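Side-chain contacts in Bis(5'-nucleosyl)-tetraphosphatase [asymmetrical] (Caenorhabditis elegans, PDB 1KTG), which hydrolyses diadenosine tetraphosphate asymmetrically to AMP and ATP, using divalent metal ions such as magnesium: residues G7-R12 with I18-L23; D96-S101 with W107-L112. All coordinates share one frame; numbering follows the deposited sequence.

Contact 1 of 2, residues G7-R12 with I18-L23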
ATOM      1  N   GLY A   7       3.587   3.859  -3.321  1.00  5.90           N
ATOM      2  CA  GLY A   7       2.418   3.024  -3.398  1.00  6.13           C
ATOM      3  C   GLY A   7       1.245   3.659  -2.708  1.00  6.11           C
ATOM      4  O   GLY A   7       1.287   4.822  -2.311  1.00  5.43           O
ATOM      5  N   LEU A   8       0.188   2.872  -2.567  1.00  6.04           N
ATOM      6  CA  LEU A   8      -1.036   3.331  -1.958  1.00  5.72           C
ATOM      7  C   LEU A   8      -1.462   2.362  -0.867  1.00  6.18           C
ATOM      8  O   LEU A   8      -1.522   1.157  -1.088  1.00  6.59           O
ATOM      9  CB  LEU A   8      -2.146   3.430  -3.012  1.00  5.82           C
ATOM     10  CG  LEU A   8      -1.940   4.454  -4.136  1.00  5.86           C
ATOM     11  CD1 LEU A   8      -3.111   4.476  -5.089  1.00  6.51           C
ATOM     12  CD2 LEU A   8      -1.663   5.844  -3.580  1.00  5.33           C
ATOM     13  N   VAL A   9      -1.691   2.897   0.324  1.00  6.45           N
ATOM     14  CA  VAL A   9      -2.262   2.117   1.407  1.00  6.60           C
ATOM     15  C   VAL A   9      -3.753   2.138   1.107  1.00  6.70           C
ATOM     16  O   VAL A   9      -4.443   3.112   1.379  1.00  6.98           O
ATOM     17  CB  VAL A   9      -1.951   2.716   2.780  1.00  6.43           C
ATOM     18  CG1 VAL A   9      -2.751   2.003   3.889  1.00  6.34           C
ATOM     19  CG2 VAL A   9      -0.466   2.608   3.072  1.00  7.34           C
ATOM     20  N   ILE A  10      -4.214   1.084   0.453  1.00  7.08           N
ATOM     21  CA  ILE A  10      -5.620   0.942   0.120  1.00  6.86           C
ATOM     22  C   ILE A  10      -6.391   0.422   1.321  1.00  6.55           C
ATOM     23  O   ILE A  10      -5.957  -0.528   1.971  1.00  6.95           O
ATOM     24  CB  ILE A  10      -5.782  -0.085  -1.001  1.00  7.10           C
ATOM     25  CG1 ILE A  10      -4.947   0.299  -2.233  1.00  8.11           C
ATOM     26  CG2 ILE A  10      -7.270  -0.282  -1.317  1.00  7.13           C
ATOM     27  CD1 ILE A  10      -5.324   1.597  -2.864  1.00  9.35           C
ATOM     28  N   TYR A  11      -7.533   1.041   1.604  1.00  6.13           N
ATOM     29  CA  TYR A  11      -8.424   0.551   2.647  1.00  5.93           C
ATOM     30  C   TYR A  11      -9.838   0.526   2.124  1.00  6.25           C
ATOM     31  O   TYR A  11     -10.174   1.179   1.124  1.00  6.40           O
ATOM     32  CB  TYR A  11      -8.364   1.411   3.914  1.00  6.16           C
ATOM     33  CG  TYR A  11      -9.081   2.746   3.826  1.00  5.91           C
ATOM     34  CD1 TYR A  11     -10.335   2.922   4.395  1.00  7.35           C
ATOM     35  CD2 TYR A  11      -8.495   3.833   3.200  1.00  7.12           C
ATOM     36  CE1 TYR A  11     -10.997   4.141   4.327  1.00  5.96           C
ATOM     37  CE2 TYR A  11      -9.145   5.058   3.131  1.00  6.44           C
ATOM     38  CZ  TYR A  11     -10.392   5.211   3.692  1.00  7.40           C
ATOM     39  OH  TYR A  11     -11.041   6.440   3.623  1.00  6.31           O
ATOM     40  N   ARG A  12     -10.668  -0.238   2.816  1.00  6.58           N
ATOM     41  CA  ARG A  12     -12.083  -0.258   2.549  1.00  6.14           C
ATOM     42  C   ARG A  12     -12.803  -0.260   3.883  1.00  7.00           C
ATOM     43  O   ARG A  12     -12.187  -0.455   4.942  1.00  6.46           O
ATOM     44  CB  ARG A  12     -12.474  -1.482   1.724  1.00  6.15           C
ATOM     45  CG  ARG A  12     -12.486  -2.786   2.515  1.00  5.42           C
ATOM     46  CD  ARG A  12     -12.762  -4.012   1.662  1.00  5.48           C
ATOM     47  NE  ARG A  12     -12.780  -5.233   2.464  1.00  4.84           N
ATOM     48  CZ  ARG A  12     -13.010  -6.439   1.983  1.00  4.85           C
ATOM     49  NH1 ARG A  12     -13.267  -6.609   0.680  1.00  2.98           N
ATOM     50  NH2 ARG A  12     -13.011  -7.476   2.810  1.00  3.37           N
ATOM     51  N   ILE A  18     -12.852  -0.654   9.205  1.00  6.02           N
ATOM     52  CA  ILE A  18     -11.748  -0.347   8.313  1.00  6.32           C
ATOM     53  C   ILE A  18     -10.884  -1.595   8.121  1.00  6.07           C
ATOM     54  O   ILE A  18     -10.558  -2.296   9.091  1.00  6.37           O
ATOM     55  CB  ILE A  18     -10.880   0.785   8.893  1.00  6.53           C
ATOM     56  CG1 ILE A  18     -11.682   2.090   9.016  1.00  8.06           C
ATOM     57  CG2 ILE A  18      -9.634   0.995   8.036  1.00  6.71           C
ATOM     58  CD1 ILE A  18     -12.058   2.703   7.712  1.00  8.54           C
ATOM     59  N   GLU A  19     -10.558  -1.887   6.869  1.00  5.95           N
ATOM     60  CA  GLU A  19      -9.656  -2.977   6.518  1.00  6.11           C
ATOM     61  C   GLU A  19      -8.651  -2.454   5.511  1.00  6.16           C
ATOM     62  O   GLU A  19      -9.007  -1.655   4.643  1.00  5.79           O
ATOM     63  CB  GLU A  19     -10.421  -4.159   5.922  1.00  6.28           C
ATOM     64  CG  GLU A  19     -11.387  -4.814   6.895  1.00  5.78           C
ATOM     65  CD  GLU A  19     -12.091  -6.035   6.302  1.00  6.74           C
ATOM     66  OE1 GLU A  19     -12.194  -6.126   5.065  1.00  4.75           O
ATOM     67  OE2 GLU A  19     -12.546  -6.900   7.073  1.00  6.16           O
ATOM     68  N   PHE A  20      -7.400  -2.885   5.661  1.00  5.46           N
ATOM     69  CA  PHE A  20      -6.290  -2.525   4.763  1.00  5.44           C
ATOM     70  C   PHE A  20      -5.896  -3.687   3.837  1.00  6.04           C
ATOM     71  O   PHE A  20      -5.822  -4.855   4.270  1.00  6.00           O
ATOM     72  CB  PHE A  20      -5.062  -2.108   5.589  1.00  5.19           C
ATOM     73  CG  PHE A  20      -5.316  -0.931   6.487  1.00  4.50           C
ATOM     74  CD1 PHE A  20      -5.687  -1.125   7.800  1.00  6.23           C
ATOM     75  CD2 PHE A  20      -5.231   0.363   5.998  1.00  7.13           C
ATOM     76  CE1 PHE A  20      -5.948  -0.047   8.633  1.00  6.59           C
ATOM     77  CE2 PHE A  20      -5.485   1.449   6.824  1.00  7.74           C
ATOM     78  CZ  PHE A  20      -5.855   1.233   8.143  1.00  7.72           C
ATOM     79  N   LEU A  21      -5.616  -3.377   2.574  1.00  5.59           N
ATOM     80  CA  LEU A  21      -5.240  -4.404   1.609  1.00  6.05           C
ATOM     81  C   LEU A  21      -3.733  -4.663   1.626  1.00  6.45           C
ATOM     82  O   LEU A  21      -2.940  -3.748   1.455  1.00  6.85           O
ATOM     83  CB  LEU A  21      -5.675  -4.010   0.192  1.00  6.21           C
ATOM     84  CG  LEU A  21      -5.317  -4.999  -0.932  1.00  6.39           C
ATOM     85  CD1 LEU A  21      -6.010  -6.347  -0.746  1.00  5.58           C
ATOM     86  CD2 LEU A  21      -5.622  -4.420  -2.316  1.00  6.18           C
ATOM     87  N   LEU A  22      -3.351  -5.909   1.857  1.00  6.41           N
ATOM     88  CA  LEU A  22      -1.955  -6.302   1.797  1.00  6.45           C
ATOM     89  C   LEU A  22      -1.796  -7.375   0.732  1.00  6.62           C
ATOM     90  O   LEU A  22      -2.690  -8.230   0.556  1.00  6.11           O
ATOM     91  CB  LEU A  22      -1.458  -6.815   3.149  1.00  6.51           C
ATOM     92  CG  LEU A  22      -1.407  -5.777   4.270  1.00  7.37           C
ATOM     93  CD1 LEU A  22      -0.921  -6.437   5.551  1.00  7.32           C
ATOM     94  CD2 LEU A  22      -0.504  -4.609   3.914  1.00  8.23           C
ATOM     95  N   LEU A  23      -0.649  -7.325   0.046  1.00  6.02           N
ATOM     96  CA  LEU A  23      -0.277  -8.272  -1.011  1.00  5.81           C
ATOM     97  C   LEU A  23       0.993  -9.041  -0.624  1.00  6.03           C
ATOM     98  O   LEU A  23       1.960  -8.478  -0.106  1.00  5.79           O
ATOM     99  CB  LEU A  23      -0.010  -7.537  -2.323  1.00  5.88           C
ATOM    100  CG  LEU A  23      -1.027  -6.504  -2.790  1.00  5.77           C
ATOM    101  CD1 LEU A  23      -0.543  -5.896  -4.099  1.00  5.51           C
ATOM    102  CD2 LEU A  23      -2.404  -7.123  -2.961  1.00  6.88           C
TER
HETATM  103  O   HOH W   1      -3.159  -1.149   2.028  1.00  8.36           O

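Contact 2 of 2, residues D96-S101 with W107-L112. With MG (magnesium ion), chain E.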
ATOM      1  N   ASP A  96     -15.034  -3.655  -5.393  1.00 11.33           N
ATOM      2  CA  ASP A  96     -14.219  -4.122  -6.491  1.00 12.09           C
ATOM      3  C   ASP A  96     -13.352  -5.290  -6.065  1.00 12.57           C
ATOM      4  O   ASP A  96     -12.985  -5.431  -4.890  1.00 13.36           O
ATOM      5  CB  ASP A  96     -13.339  -2.991  -6.992  1.00 12.25           C
ATOM      6  CG  ASP A  96     -14.136  -1.845  -7.559  1.00 12.93           C
ATOM      7  OD1 ASP A  96     -15.229  -2.080  -8.134  1.00 15.23           O
ATOM      8  OD2 ASP A  96     -13.739  -0.671  -7.498  1.00 15.32           O
ATOM      9  N   ASP A  97     -12.996  -6.091  -7.055  1.00 12.49           N
ATOM     10  CA  ASP A  97     -12.263  -7.316  -6.850  1.00 12.32           C
ATOM     11  C   ASP A  97     -10.801  -7.158  -7.205  1.00 11.61           C
ATOM     12  O   ASP A  97     -10.430  -6.672  -8.280  1.00 12.06           O
ATOM     13  CB  ASP A  97     -12.880  -8.427  -7.689  1.00 13.07           C
ATOM     14  CG  ASP A  97     -14.286  -8.762  -7.255  1.00 13.21           C
ATOM     15  OD1 ASP A  97     -14.589  -8.625  -6.054  1.00 17.90           O
ATOM     16  OD2 ASP A  97     -15.162  -9.155  -8.034  1.00 16.03           O
ATOM     17  N   VAL A  98      -9.987  -7.581  -6.262  1.00 10.20           N
ATOM     18  CA  VAL A  98      -8.553  -7.560  -6.392  1.00  9.34           C
ATOM     19  C   VAL A  98      -8.118  -8.703  -7.302  1.00  8.26           C
ATOM     20  O   VAL A  98      -8.646  -9.808  -7.210  1.00  7.25           O
ATOM     21  CB  VAL A  98      -7.922  -7.742  -5.022  1.00  9.28           C
ATOM     22  CG1 VAL A  98      -6.433  -8.021  -5.137  1.00  8.96           C
ATOM     23  CG2 VAL A  98      -8.188  -6.515  -4.171  1.00 10.70           C
ATOM     24  N   GLN A  99      -7.159  -8.415  -8.174  1.00  7.28           N
ATOM     25  CA  GLN A  99      -6.577  -9.407  -9.057  1.00  7.31           C
ATOM     26  C   GLN A  99      -5.075  -9.156  -9.051  1.00  6.85           C
ATOM     27  O   GLN A  99      -4.634  -8.005  -9.136  1.00  6.28           O
ATOM     28  CB  GLN A  99      -7.132  -9.296 -10.469  1.00  7.24           C
ATOM     29  CG  GLN A  99      -8.485  -9.954 -10.627  1.00  9.31           C
ATOM     30  CD  GLN A  99      -9.061  -9.781 -12.017  1.00 12.32           C
ATOM     31  OE1 GLN A  99     -10.252  -9.487 -12.170  1.00 14.83           O
ATOM     32  NE2 GLN A  99      -8.222  -9.960 -13.030  1.00 14.24           N
ATOM     33  N   LEU A 100      -4.307 -10.231  -8.949  1.00  6.25           N
ATOM     34  CA  LEU A 100      -2.867 -10.120  -8.828  1.00  6.49           C
ATOM     35  C   LEU A 100      -2.144 -10.320 -10.147  1.00  6.80           C
ATOM     36  O   LEU A 100      -2.691 -10.854 -11.113  1.00  6.69           O
ATOM     37  CB  LEU A 100      -2.339 -11.154  -7.827  1.00  6.40           C
ATOM     38  CG  LEU A 100      -2.981 -11.179  -6.432  1.00  7.50           C
ATOM     39  CD1 LEU A 100      -2.301 -12.254  -5.555  1.00  8.68           C
ATOM     40  CD2 LEU A 100      -2.890  -9.816  -5.764  1.00  8.61           C
ATOM     41  N   SER A 101      -0.890  -9.884 -10.143  1.00  6.54           N
ATOM     42  CA  SER A 101       0.025 -10.057 -11.253  1.00  6.81           C
ATOM     43  C   SER A 101       1.069 -11.079 -10.802  1.00  6.90           C
ATOM     44  O   SER A 101       0.985 -11.593  -9.692  1.00  7.06           O
ATOM     45  CB  SER A 101       0.698  -8.727 -11.577  1.00  6.83           C
ATOM     46  OG  SER A 101       1.621  -8.383 -10.564  1.00  7.29           O
ATOM     47  N   TRP A 107      -3.393 -12.222  -1.232  1.00  5.37           N
ATOM     48  CA  TRP A 107      -3.717 -10.935  -0.641  1.00  5.31           C
ATOM     49  C   TRP A 107      -4.615 -11.169   0.549  1.00  5.20           C
ATOM     50  O   TRP A 107      -5.109 -12.268   0.752  1.00  5.06           O
ATOM     51  CB  TRP A 107      -4.398  -9.996  -1.655  1.00  5.89           C
ATOM     52  CG  TRP A 107      -5.856 -10.278  -1.937  1.00  5.77           C
ATOM     53  CD1 TRP A 107      -6.927  -9.812  -1.234  1.00  5.98           C
ATOM     54  CD2 TRP A 107      -6.396 -11.052  -3.014  1.00  5.85           C
ATOM     55  NE1 TRP A 107      -8.097 -10.265  -1.793  1.00  8.01           N
ATOM     56  CE2 TRP A 107      -7.798 -11.021  -2.894  1.00  5.95           C
ATOM     57  CE3 TRP A 107      -5.836 -11.765  -4.076  1.00  5.03           C
ATOM     58  CZ2 TRP A 107      -8.642 -11.685  -3.779  1.00  7.02           C
ATOM     59  CZ3 TRP A 107      -6.678 -12.425  -4.954  1.00  6.68           C
ATOM     60  CH2 TRP A 107      -8.062 -12.383  -4.799  1.00  5.43           C
ATOM     61  N   LYS A 108      -4.820 -10.131   1.347  1.00  5.65           N
ATOM     62  CA  LYS A 108      -5.727 -10.222   2.486  1.00  5.18           C
ATOM     63  C   LYS A 108      -6.247  -8.845   2.840  1.00  5.27           C
ATOM     64  O   LYS A 108      -5.515  -7.853   2.767  1.00  4.94           O
ATOM     65  CB  LYS A 108      -5.031 -10.824   3.704  1.00  5.51           C
ATOM     66  CG  LYS A 108      -5.998 -11.239   4.810  1.00  5.61           C
ATOM     67  CD  LYS A 108      -5.264 -11.918   5.968  1.00  6.50           C
ATOM     68  CE  LYS A 108      -6.168 -12.232   7.154  1.00  5.02           C
ATOM     69  NZ  LYS A 108      -5.361 -12.572   8.387  1.00  4.35           N
ATOM     70  N   TRP A 109      -7.524  -8.775   3.191  1.00  5.50           N
ATOM     71  CA  TRP A 109      -8.084  -7.527   3.699  1.00  5.48           C
ATOM     72  C   TRP A 109      -7.966  -7.635   5.216  1.00  5.53           C
ATOM     73  O   TRP A 109      -8.570  -8.511   5.831  1.00  5.69           O
ATOM     74  CB  TRP A 109      -9.531  -7.358   3.261  1.00  5.00           C
ATOM     75  CG  TRP A 109      -9.661  -6.934   1.831  1.00  5.51           C
ATOM     76  CD1 TRP A 109      -9.967  -7.721   0.766  1.00  5.21           C
ATOM     77  CD2 TRP A 109      -9.505  -5.609   1.320  1.00  5.66           C
ATOM     78  NE1 TRP A 109     -10.005  -6.967  -0.382  1.00  5.56           N
ATOM     79  CE2 TRP A 109      -9.725  -5.665  -0.064  1.00  6.11           C
ATOM     80  CE3 TRP A 109      -9.194  -4.372   1.897  1.00  5.87           C
ATOM     81  CZ2 TRP A 109      -9.653  -4.534  -0.880  1.00  6.98           C
ATOM     82  CZ3 TRP A 109      -9.127  -3.249   1.081  1.00  6.17           C
ATOM     83  CH2 TRP A 109      -9.353  -3.343  -0.289  1.00  6.62           C
ATOM     84  N   CYS A 110      -7.190  -6.739   5.817  1.00  5.75           N
ATOM     85  CA  CYS A 110      -6.840  -6.850   7.225  1.00  5.30           C
ATOM     86  C   CYS A 110      -7.242  -5.678   8.099  1.00  5.24           C
ATOM     87  O   CYS A 110      -6.983  -4.534   7.753  1.00  4.63           O
ATOM     88  CB  CYS A 110      -5.321  -6.968   7.364  1.00  5.24           C
ATOM     89  SG  CYS A 110      -4.513  -8.093   6.205  1.00  6.58           S
ATOM     90  N   GLU A 111      -7.841  -5.993   9.248  1.00  4.75           N
ATOM     91  CA  GLU A 111      -8.077  -5.003  10.288  1.00  5.27           C
ATOM     92  C   GLU A 111      -6.708  -4.514  10.799  1.00  5.43           C
ATOM     93  O   GLU A 111      -5.695  -5.202  10.664  1.00  6.30           O
ATOM     94  CB  GLU A 111      -8.923  -5.581  11.417  1.00  5.29           C
ATOM     95  CG  GLU A 111     -10.365  -5.815  11.015  1.00  6.04           C
ATOM     96  CD  GLU A 111     -11.214  -6.342  12.160  1.00  6.96           C
ATOM     97  OE1 GLU A 111     -10.986  -5.908  13.305  1.00  6.95           O
ATOM     98  OE2 GLU A 111     -12.117  -7.166  11.906  1.00  6.83           O
ATOM     99  N   LEU A 112      -6.679  -3.316  11.362  1.00  5.31           N
ATOM    100  CA  LEU A 112      -5.423  -2.674  11.752  1.00  5.50           C
ATOM    101  C   LEU A 112      -4.378  -3.552  12.455  1.00  5.51           C
ATOM    102  O   LEU A 112      -3.224  -3.598  12.051  1.00  5.34           O
ATOM    103  CB  LEU A 112      -5.717  -1.466  12.632  1.00  5.40           C
ATOM    104  CG  LEU A 112      -4.465  -0.770  13.170  1.00  6.04           C
ATOM    105  CD1 LEU A 112      -3.649  -0.161  12.036  1.00  6.61           C
ATOM    106  CD2 LEU A 112      -4.862   0.283  14.173  1.00  7.67           C
TER
HETATM  107 MG    MG E 501     -13.025  -8.287  10.443  1.00 11.07          MG
HETATM  108  O   HOH W   2     -13.808  -6.557   9.363  1.00 10.44           O
HETATM  109  O   HOH W   3     -11.430  -8.191   8.999  1.00  7.48           O

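Contact 1 of 2, residues G7-R12 with I18-L23
Arg12 with Glu19 and Tyr11 with Phe20 pair across an antiparallel beta hairpin, strands 3-14 and 17-25, in the mixed sheet of the Nudix fold. Arg12 and Glu19 are a hydrogen-bonded pair: Arg12 N reaches Glu19 O at 2.8 Å, and Glu19 N returns to Arg12 O at 2.9 Å. Further along, Leu21 N donates to Ile10 O, and a water bridges that carbonyl to Leu21 O. On the face carrying Tyr11 and Phe20 the packing is apolar. Val9 CG1, anti to its backbone nitrogen (chi1 171°), comes obliquely to within 3.6 Å of Phe20 CD2. Ile18 CD1 lies 3.7 Å from Tyr11 CD1, while the Tyr11 hydroxyl is hydrogen-bonded to His67; tyrosine suits a place that needs both ring carbons and a polar tip. On the other face Arg12 and Glu19 run side by side. The guanidinium turns its edge to the carboxylate, the planes 23° apart, and NE and NH2 both donate to Glu19 OE1 at 2.8 Å, a salt bridge with both N-H...O angles bent to 144°. Its cation-pi partner is Trp109. Were Arg12 cut back to an alanine, Glu19 OE1 would probably lose both these N-H donors and Trp109 its cation. Two donors converging on OE1 pin that oxygen, and the guanidinium charge, with a magnesium near by, is likely to stabilise the carboxylate as an anion.

Contact 2 of 2, residues D96-S101 with W107-L112
Val98 is the first residue of 96-101 to meet strand 104-110, and it sets its branched side chain over one face of the Trp107 indole. A chi1 of 168° swings CG1 beside the carbonyl carbon and out over the indole, 3.9 Å from the centroid of the five-membered ring and only 18° off its normal, which makes a CH-pi contact. The other methyl, CG2, turns to Trp109 and approaches CZ2 at 4.1 Å. A beta-branched residue fits here because its two methyls serve two tryptophans at once. Val98 O also packs 3.6 Å from Trp107 CH2, a van der Waals approach. The segment belongs to the irregular connection between strands 81-92 and 104-110 of the Nudix fold, and at Gln99 its backbone is hydrogen-bonded to Ala57, within the Nudix box. Leu100 then brings CG to 3.7 Å from Trp107 CE3 and lays CD1 at the ring edge, in its plane, so the indole is met on a face and at its rim by apolar carbons. Further on, Glu111, at the N-cap position of helix 112-119, binds through OE2, at 2.1 Å, a magnesium ion which also holds two waters, while OE1 forms a salt bridge with Lys17.

Contacts 1 and 2 meet where strand 17-25, half of contact 1, pairs antiparallel with strand 104-110, which carries 107-110 of contact 2; their centres are 7 Å apart. Probable hydrogen bonds join them, Phe20 N to Cys110 O at 2.7 Å and Leu22 O to Lys108 N at 3.0 Å, while Arg12 CZ packs 3.4 Å from Trp109 CG. The magnesium on Glu111 also links them, since two of its waters lie close to Glu19 OE2. That ion is separate from those bound by Glu52, Glu56 and Glu103 in the active site. The Leu100 side chain of contact 2 is about 10 Å from another magnesium, and the Val9 side chain of contact 1 about 11 Å from the bound AMP.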